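Uncharacterized protein (Thermus thermophilus HB8, PDB 4WVA) hydrolyses mannosylglycerate, a solute made under osmotic stress, to mannose and glycerate, and also cleaves glucosylglycerate. Local coordinates at residues A[353-365]-A[408-420]. Residues are numbered along the deposited sequence; the frame is centred on the assembly and turned at random.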
ATOM      1  N   PRO A 353     -14.467  20.389 -21.804  1.00 11.61           N
ATOM      2  CA  PRO A 353     -15.779  20.274 -21.170  1.00 11.46           C
ATOM      3  C   PRO A 353     -15.846  19.374 -19.918  1.00 11.42           C
ATOM      4  O   PRO A 353     -15.026  18.474 -19.744  1.00 10.73           O
ATOM      5  CB  PRO A 353     -16.642  19.690 -22.280  1.00 11.78           C
ATOM      6  CG  PRO A 353     -16.046  20.255 -23.512  1.00 11.82           C
ATOM      7  CD  PRO A 353     -14.561  20.164 -23.264  1.00 11.83           C
ATOM      8  N   VAL A 354     -16.831  19.676 -19.072  1.00 11.12           N
ATOM      9  CA  VAL A 354     -17.159  18.930 -17.857  1.00 10.78           C
ATOM     10  C   VAL A 354     -18.045  17.748 -18.215  1.00 10.67           C
ATOM     11  O   VAL A 354     -19.020  17.863 -18.978  1.00 10.54           O
ATOM     12  CB  VAL A 354     -17.902  19.825 -16.828  1.00 11.00           C
ATOM     13  CG1 VAL A 354     -18.382  19.023 -15.618  1.00 11.37           C
ATOM     14  CG2 VAL A 354     -17.018  20.976 -16.341  1.00 11.13           C
ATOM     15  N   TRP A 355     -17.717  16.598 -17.648  1.00 10.25           N
ATOM     16  CA  TRP A 355     -18.453  15.363 -17.865  1.00 10.03           C
ATOM     17  C   TRP A 355     -18.967  14.826 -16.545  1.00  9.75           C
ATOM     18  O   TRP A 355     -18.244  14.737 -15.555  1.00  9.84           O
ATOM     19  CB  TRP A 355     -17.562  14.306 -18.506  1.00  9.95           C
ATOM     20  CG  TRP A 355     -17.172  14.602 -19.932  1.00 10.14           C
ATOM     21  CD1 TRP A 355     -16.275  15.527 -20.374  1.00 10.28           C
ATOM     22  CD2 TRP A 355     -17.666  13.936 -21.086  1.00 10.28           C
ATOM     23  NE1 TRP A 355     -16.189  15.486 -21.752  1.00 10.55           N
ATOM     24  CE2 TRP A 355     -17.027  14.510 -22.212  1.00 10.79           C
ATOM     25  CE3 TRP A 355     -18.588  12.907 -21.283  1.00 10.61           C
ATOM     26  CZ2 TRP A 355     -17.272  14.071 -23.506  1.00 11.25           C
ATOM     27  CZ3 TRP A 355     -18.844  12.481 -22.563  1.00 11.26           C
ATOM     28  CH2 TRP A 355     -18.182  13.057 -23.664  1.00 11.18           C
ATOM     29  N   ILE A 356     -20.214  14.400 -16.542  1.00  9.48           N
ATOM     30  CA  ILE A 356     -20.839  14.000 -15.294  1.00  9.15           C
ATOM     31  C   ILE A 356     -20.262  12.698 -14.740  1.00  8.65           C
ATOM     32  O   ILE A 356     -20.112  12.555 -13.514  1.00  8.44           O
ATOM     33  CB  ILE A 356     -22.372  13.890 -15.457  1.00  9.19           C
ATOM     34  CG1 ILE A 356     -22.967  15.205 -15.972  1.00  9.59           C
ATOM     35  CG2 ILE A 356     -23.046  13.510 -14.155  1.00  9.08           C
ATOM     36  CD1 ILE A 356     -22.731  16.436 -15.134  1.00 10.10           C
ATOM     37  N   ASN A 357     -19.990  11.723 -15.606  1.00  8.62           N
ATOM     38  CA  ASN A 357     -19.435  10.461 -15.128  1.00  8.57           C
ATOM     39  C   ASN A 357     -18.057  10.616 -14.447  1.00  8.59           C
ATOM     40  O   ASN A 357     -17.765   9.955 -13.435  1.00  8.33           O
ATOM     41  CB  ASN A 357     -19.379   9.414 -16.247  1.00  8.67           C
ATOM     42  CG  ASN A 357     -18.348   9.738 -17.310  1.00  8.68           C
ATOM     43  OD1 ASN A 357     -18.194  10.886 -17.721  1.00  9.18           O
ATOM     44  ND2 ASN A 357     -17.641   8.715 -17.777  1.00  9.28           N
ATOM     45  N   VAL A 358     -17.223  11.488 -15.010  1.00  8.43           N
ATOM     46  CA  VAL A 358     -15.901  11.754 -14.439  1.00  8.49           C
ATOM     47  C   VAL A 358     -16.036  12.582 -13.151  1.00  8.36           C
ATOM     48  O   VAL A 358     -15.348  12.300 -12.157  1.00  8.23           O
ATOM     49  CB  VAL A 358     -14.948  12.401 -15.468  1.00  8.61           C
ATOM     50  CG1 VAL A 358     -13.615  12.745 -14.823  1.00  8.75           C
ATOM     51  CG2 VAL A 358     -14.750  11.443 -16.639  1.00  8.69           C
ATOM     52  N   ASN A 359     -16.925  13.578 -13.124  1.00  8.87           N
ATOM     53  CA  ASN A 359     -17.185  14.277 -11.858  1.00  8.90           C
ATOM     54  C   ASN A 359     -17.551  13.277 -10.764  1.00  9.27           C
ATOM     55  O   ASN A 359     -17.098  13.385  -9.613  1.00  8.99           O
ATOM     56  CB  ASN A 359     -18.342  15.286 -11.966  1.00  9.31           C
ATOM     57  CG  ASN A 359     -17.898  16.691 -12.345  1.00  9.36           C
ATOM     58  OD1 ASN A 359     -18.420  17.719 -11.800  1.00 11.73           O
ATOM     59  ND2 ASN A 359     -16.983  16.778 -13.236  1.00  8.51           N
ATOM     60  N   TRP A 360     -18.422  12.325 -11.114  1.00  8.62           N
ATOM     61  CA  TRP A 360     -18.871  11.310 -10.163  1.00  9.32           C
ATOM     62  C   TRP A 360     -17.719  10.404  -9.678  1.00  8.94           C
ATOM     63  O   TRP A 360     -17.530  10.242  -8.457  1.00  8.96           O
ATOM     64  CB  TRP A 360     -20.038  10.510 -10.743  1.00  9.54           C
ATOM     65  CG  TRP A 360     -20.476   9.430  -9.801  1.00 10.16           C
ATOM     66  CD1 TRP A 360     -21.200   9.584  -8.645  1.00 10.28           C
ATOM     67  CD2 TRP A 360     -20.174   8.044  -9.910  1.00 10.59           C
ATOM     68  NE1 TRP A 360     -21.365   8.364  -8.036  1.00 10.89           N
ATOM     69  CE2 TRP A 360     -20.743   7.405  -8.787  1.00 10.96           C
ATOM     70  CE3 TRP A 360     -19.485   7.270 -10.854  1.00 10.98           C
ATOM     71  CZ2 TRP A 360     -20.637   6.035  -8.579  1.00 11.95           C
ATOM     72  CZ3 TRP A 360     -19.384   5.903 -10.648  1.00 11.61           C
ATOM     73  CH2 TRP A 360     -19.957   5.301  -9.515  1.00 11.77           C
ATOM     74  N   MET A 361     -16.930   9.846 -10.602  1.00  9.22           N
ATOM     75  CA  MET A 361     -15.844   8.949 -10.180  1.00  9.57           C
ATOM     76  C   MET A 361     -14.808   9.696  -9.346  1.00  9.19           C
ATOM     77  O   MET A 361     -14.290   9.167  -8.362  1.00  9.29           O
ATOM     78  CB  MET A 361     -15.149   8.286 -11.356  1.00  9.68           C
ATOM     79  CG  MET A 361     -15.997   7.250 -12.055  1.00  9.81           C
ATOM     80  SD  MET A 361     -15.168   6.422 -13.430  1.00 10.38           S
ATOM     81  CE  MET A 361     -15.218   7.682 -14.687  1.00 10.28           C
ATOM     82  N   VAL A 362     -14.489  10.919  -9.746  1.00  9.45           N
ATOM     83  CA  VAL A 362     -13.483  11.710  -9.031  1.00  9.70           C
ATOM     84  C   VAL A 362     -14.000  12.177  -7.660  1.00  9.81           C
ATOM     85  O   VAL A 362     -13.247  12.174  -6.701  1.00 10.08           O
ATOM     86  CB  VAL A 362     -12.965  12.869  -9.904  1.00  9.67           C
ATOM     87  CG1 VAL A 362     -11.991  13.746  -9.140  1.00  9.68           C
ATOM     88  CG2 VAL A 362     -12.306  12.302 -11.139  1.00  9.64           C
ATOM     89  N   ALA A 363     -15.276  12.557  -7.570  1.00 10.05           N
ATOM     90  CA  ALA A 363     -15.884  12.861  -6.265  1.00 10.28           C
ATOM     91  C   ALA A 363     -15.855  11.652  -5.338  1.00 10.75           C
ATOM     92  O   ALA A 363     -15.519  11.780  -4.162  1.00 11.40           O
ATOM     93  CB  ALA A 363     -17.318  13.335  -6.439  1.00 10.24           C
ATOM     94  N   GLU A 364     -16.220  10.487  -5.867  1.00 10.83           N
ATOM     95  CA  GLU A 364     -16.126   9.225  -5.126  1.00 11.50           C
ATOM     96  C   GLU A 364     -14.707   9.052  -4.568  1.00 11.04           C
ATOM     97  O   GLU A 364     -14.537   8.740  -3.396  1.00 10.44           O
ATOM     98  CB  GLU A 364     -16.505   8.039  -6.022  1.00 12.74           C
ATOM     99  CG  GLU A 364     -18.003   7.850  -6.165  1.00 14.33           C
ATOM    100  CD  GLU A 364     -18.619   7.104  -5.003  1.00 15.81           C
ATOM    101  OE1 GLU A 364     -17.941   6.213  -4.448  1.00 16.27           O
ATOM    102  OE2 GLU A 364     -19.800   7.351  -4.677  1.00 18.36           O
ATOM    103  N   GLY A 365     -13.705   9.233  -5.427  1.00 10.54           N
ATOM    104  CA  GLY A 365     -12.303   9.057  -5.021  1.00 10.18           C
ATOM    105  C   GLY A 365     -11.907  10.060  -3.956  1.00 10.43           C
ATOM    106  O   GLY A 365     -11.314   9.694  -2.937  1.00 10.63           O
ATOM    107  N   PHE A 408     -28.838  12.890 -22.640  1.00 12.11           N
ATOM    108  CA  PHE A 408     -27.730  11.956 -22.545  1.00 10.95           C
ATOM    109  C   PHE A 408     -27.854  11.074 -21.303  1.00 10.63           C
ATOM    110  O   PHE A 408     -27.943  11.570 -20.173  1.00 10.44           O
ATOM    111  CB  PHE A 408     -26.400  12.709 -22.556  1.00 11.01           C
ATOM    112  CG  PHE A 408     -25.220  11.808 -22.690  1.00 10.88           C
ATOM    113  CD1 PHE A 408     -24.940  11.139 -23.891  1.00 11.28           C
ATOM    114  CD2 PHE A 408     -24.422  11.557 -21.604  1.00 10.68           C
ATOM    115  CE1 PHE A 408     -23.845  10.302 -24.002  1.00 11.52           C
ATOM    116  CE2 PHE A 408     -23.333  10.721 -21.713  1.00 11.24           C
ATOM    117  CZ  PHE A 408     -23.030  10.093 -22.905  1.00 11.25           C
ATOM    118  N   SER A 409     -27.835   9.768 -21.533  1.00 10.07           N
ATOM    119  CA  SER A 409     -28.243   8.783 -20.532  1.00  9.78           C
ATOM    120  C   SER A 409     -27.403   8.784 -19.257  1.00  9.37           C
ATOM    121  O   SER A 409     -27.968   8.816 -18.177  1.00  9.21           O
ATOM    122  CB  SER A 409     -28.303   7.386 -21.139  1.00  9.90           C
ATOM    123  OG  SER A 409     -29.317   7.352 -22.132  1.00  9.96           O
ATOM    124  N   TRP A 410     -26.073   8.752 -19.333  1.00  9.41           N
ATOM    125  CA  TRP A 410     -25.356   8.615 -18.060  1.00  9.07           C
ATOM    126  C   TRP A 410     -25.447   9.870 -17.185  1.00  9.19           C
ATOM    127  O   TRP A 410     -25.277   9.800 -15.959  1.00  9.41           O
ATOM    128  CB  TRP A 410     -23.920   8.109 -18.184  1.00  9.07           C
ATOM    129  CG  TRP A 410     -22.823   9.018 -18.611  1.00  8.48           C
ATOM    130  CD1 TRP A 410     -22.616  10.344 -18.307  1.00  8.41           C
ATOM    131  CD2 TRP A 410     -21.678   8.602 -19.364  1.00  8.38           C
ATOM    132  NE1 TRP A 410     -21.438  10.764 -18.854  1.00  8.47           N
ATOM    133  CE2 TRP A 410     -20.841   9.707 -19.508  1.00  8.60           C
ATOM    134  CE3 TRP A 410     -21.308   7.389 -19.947  1.00  8.67           C
ATOM    135  CZ2 TRP A 410     -19.652   9.649 -20.226  1.00  8.40           C
ATOM    136  CZ3 TRP A 410     -20.132   7.320 -20.643  1.00  8.71           C
ATOM    137  CH2 TRP A 410     -19.314   8.447 -20.795  1.00  8.64           C
ATOM    138  N   SER A 411     -25.752  10.996 -17.806  1.00  9.24           N
ATOM    139  CA  SER A 411     -25.978  12.234 -17.048  1.00  9.61           C
ATOM    140  C   SER A 411     -27.252  12.083 -16.223  1.00  9.68           C
ATOM    141  O   SER A 411     -27.240  12.306 -15.017  1.00 10.32           O
ATOM    142  CB  SER A 411     -26.042  13.441 -17.990  1.00  9.80           C
ATOM    143  OG  SER A 411     -24.788  13.632 -18.637  1.00  9.80           O
ATOM    144  N   ALA A 412     -28.332  11.660 -16.873  1.00  9.75           N
ATOM    145  CA  ALA A 412     -29.580  11.354 -16.179  1.00  9.97           C
ATOM    146  C   ALA A 412     -29.388  10.274 -15.127  1.00  9.90           C
ATOM    147  O   ALA A 412     -29.817  10.417 -13.973  1.00  9.52           O
ATOM    148  CB  ALA A 412     -30.665  10.978 -17.171  1.00 10.31           C
ATOM    149  N   ALA A 413     -28.710   9.191 -15.501  1.00  9.48           N
ATOM    150  CA  ALA A 413     -28.507   8.097 -14.588  1.00  9.65           C
ATOM    151  C   ALA A 413     -27.788   8.510 -13.322  1.00  9.47           C
ATOM    152  O   ALA A 413     -28.154   8.105 -12.221  1.00  9.33           O
ATOM    153  CB  ALA A 413     -27.723   6.975 -15.267  1.00  9.61           C
ATOM    154  N   LEU A 414     -26.733   9.285 -13.490  1.00  9.63           N
ATOM    155  CA  LEU A 414     -25.918   9.659 -12.345  1.00  9.68           C
ATOM    156  C   LEU A 414     -26.573  10.781 -11.539  1.00 10.01           C
ATOM    157  O   LEU A 414     -26.403  10.821 -10.336  1.00 10.49           O
ATOM    158  CB  LEU A 414     -24.486   9.988 -12.778  1.00  9.63           C
ATOM    159  CG  LEU A 414     -23.692   8.761 -13.248  1.00  9.82           C
ATOM    160  CD1 LEU A 414     -22.344   9.156 -13.839  1.00  9.82           C
ATOM    161  CD2 LEU A 414     -23.477   7.769 -12.115  1.00  9.85           C
ATOM    162  N   ALA A 415     -27.386  11.629 -12.167  1.00 10.51           N
ATOM    163  CA  ALA A 415     -28.249  12.543 -11.393  1.00 10.82           C
ATOM    164  C   ALA A 415     -29.102  11.753 -10.403  1.00 10.57           C
ATOM    165  O   ALA A 415     -29.199  12.113  -9.235  1.00 10.24           O
ATOM    166  CB  ALA A 415     -29.149  13.353 -12.319  1.00 11.13           C
ATOM    167  N   LEU A 416     -29.714  10.667 -10.878  1.00 10.46           N
ATOM    168  CA  LEU A 416     -30.541   9.795 -10.054  1.00 10.83           C
ATOM    169  C   LEU A 416     -29.733   9.082  -8.977  1.00 11.35           C
ATOM    170  O   LEU A 416     -30.125   9.043  -7.817  1.00 11.22           O
ATOM    171  CB  LEU A 416     -31.257   8.769 -10.944  1.00 11.20           C
ATOM    172  CG  LEU A 416     -32.441   9.305 -11.720  1.00 11.69           C
ATOM    173  CD1 LEU A 416     -32.770   8.389 -12.887  1.00 11.91           C
ATOM    174  CD2 LEU A 416     -33.636   9.424 -10.779  1.00 12.00           C
ATOM    175  N   PHE A 417     -28.600   8.501  -9.358  1.00 10.82           N
ATOM    176  CA  PHE A 417     -27.787   7.785  -8.404  1.00 11.34           C
ATOM    177  C   PHE A 417     -27.217   8.707  -7.313  1.00 11.25           C
ATOM    178  O   PHE A 417     -27.248   8.362  -6.115  1.00 11.19           O
ATOM    179  CB  PHE A 417     -26.666   6.995  -9.106  1.00 11.12           C
ATOM    180  CG  PHE A 417     -25.996   6.010  -8.204  1.00 11.13           C
ATOM    181  CD1 PHE A 417     -26.688   4.895  -7.762  1.00 11.14           C
ATOM    182  CD2 PHE A 417     -24.696   6.214  -7.773  1.00 11.32           C
ATOM    183  CE1 PHE A 417     -26.086   3.988  -6.926  1.00 11.18           C
ATOM    184  CE2 PHE A 417     -24.090   5.308  -6.916  1.00 11.76           C
ATOM    185  CZ  PHE A 417     -24.790   4.200  -6.502  1.00 11.24           C
ATOM    186  N   TRP A 418     -26.741   9.874  -7.717  1.00 11.27           N
ATOM    187  CA  TRP A 418     -26.056  10.782  -6.788  1.00 11.99           C
ATOM    188  C   TRP A 418     -27.016  11.360  -5.766  1.00 12.58           C
ATOM    189  O   TRP A 418     -26.604  11.696  -4.653  1.00 13.13           O
ATOM    190  CB  TRP A 418     -25.356  11.909  -7.564  1.00 12.08           C
ATOM    191  CG  TRP A 418     -23.986  12.250  -7.110  1.00 12.49           C
ATOM    192  CD1 TRP A 418     -23.447  12.069  -5.876  1.00 12.91           C
ATOM    193  CD2 TRP A 418     -22.977  12.867  -7.905  1.00 11.92           C
ATOM    194  NE1 TRP A 418     -22.145  12.528  -5.855  1.00 13.12           N
ATOM    195  CE2 TRP A 418     -21.836  13.022  -7.091  1.00 12.42           C
ATOM    196  CE3 TRP A 418     -22.919  13.292  -9.229  1.00 11.87           C
ATOM    197  CZ2 TRP A 418     -20.655  13.614  -7.555  1.00 12.39           C
ATOM    198  CZ3 TRP A 418     -21.730  13.861  -9.695  1.00 11.87           C
ATOM    199  CH2 TRP A 418     -20.623  14.019  -8.852  1.00 12.20           C
ATOM    200  N   THR A 419     -28.294  11.444  -6.119  1.00 12.60           N
ATOM    201  CA  THR A 419     -29.297  12.042  -5.243  1.00 12.83           C
ATOM    202  C   THR A 419     -30.187  10.972  -4.594  1.00 13.34           C
ATOM    203  O   THR A 419     -31.242  11.292  -4.055  1.00 14.04           O
ATOM    204  CB  THR A 419     -30.161  13.093  -5.958  1.00 12.65           C
ATOM    205  OG1 THR A 419     -30.871  12.484  -7.055  1.00 11.97           O
ATOM    206  CG2 THR A 419     -29.324  14.280  -6.456  1.00 12.74           C
ATOM    207  N   ARG A 420     -29.744   9.718  -4.601  1.00 14.08           N
ATOM    208  CA  ARG A 420     -30.537   8.632  -4.031  1.00 15.22           C
ATOM    209  C   ARG A 420     -30.705   8.789  -2.534  1.00 16.31           C
ATOM    210  O   ARG A 420     -31.590   8.104  -1.988  1.00 18.84           O
ATOM    211  CB  ARG A 420     -29.881   7.280  -4.324  1.00 15.26           C
ATOM    212  CG  ARG A 420     -28.613   7.016  -3.536  1.00 15.91           C
ATOM    213  CD  ARG A 420     -27.909   5.776  -4.087  1.00 16.83           C
ATOM    214  NE  ARG A 420     -26.677   5.446  -3.380  1.00 18.05           N
ATOM    215  CZ  ARG A 420     -25.527   6.092  -3.506  1.00 19.80           C
ATOM    216  NH1 ARG A 420     -25.399   7.131  -4.329  1.00 19.75           N
ATOM    217  NH2 ARG A 420     -24.464   5.686  -2.815  1.00 23.27           N
ATOM    218  OXT ARG A 420     -29.969   9.550  -1.876  1.00 16.00           O
TER
HETATM  219  O   HOH W   1     -21.790  13.704 -18.932  1.00  9.58           O
HETATM  220  O   HOH W   2     -22.277   8.410  -5.230  1.00 20.11           O
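One water is gripped by three groups where helices 356-368 and 409-418 of the (alpha/alpha)6-barrel begin: it accepts from I356 N (2.9 Å to its O) and W410 NE1 and donates to S411 OG, which is also hydrogen-bonded to R392 O. With its CG set between the backbone N and the carbonyl carbon (chi1 78°), the W410 indole is laid against N357, whose amide covers one face, the two planes 28° apart; F408 CE2 lies over the opposite face. N357 CB makes a CH-pi contact 3.7 Å from the centroid of the W410 five-membered ring, while W410 CZ2 meets W355 CE3 at 3.6 Å. Were W410 replaced by alanine, the water would probably lose one donor and the N357 amide the ring it stacks on. Farther along, L414 CD2 sits over one face of W360, whose edge points into the W418 face in a T-shaped stack (planes at 89°). A363 CB packs at the W418 edge, 3.5 Å from W418 CZ2. A second water accepts from W360 NE1 and donates to E364 OE2. Because W355 stacks on W350 and W410 touches D35, both probable substrate-binding residues, the indole packing probably helps to hold this wall of the substrate pocket.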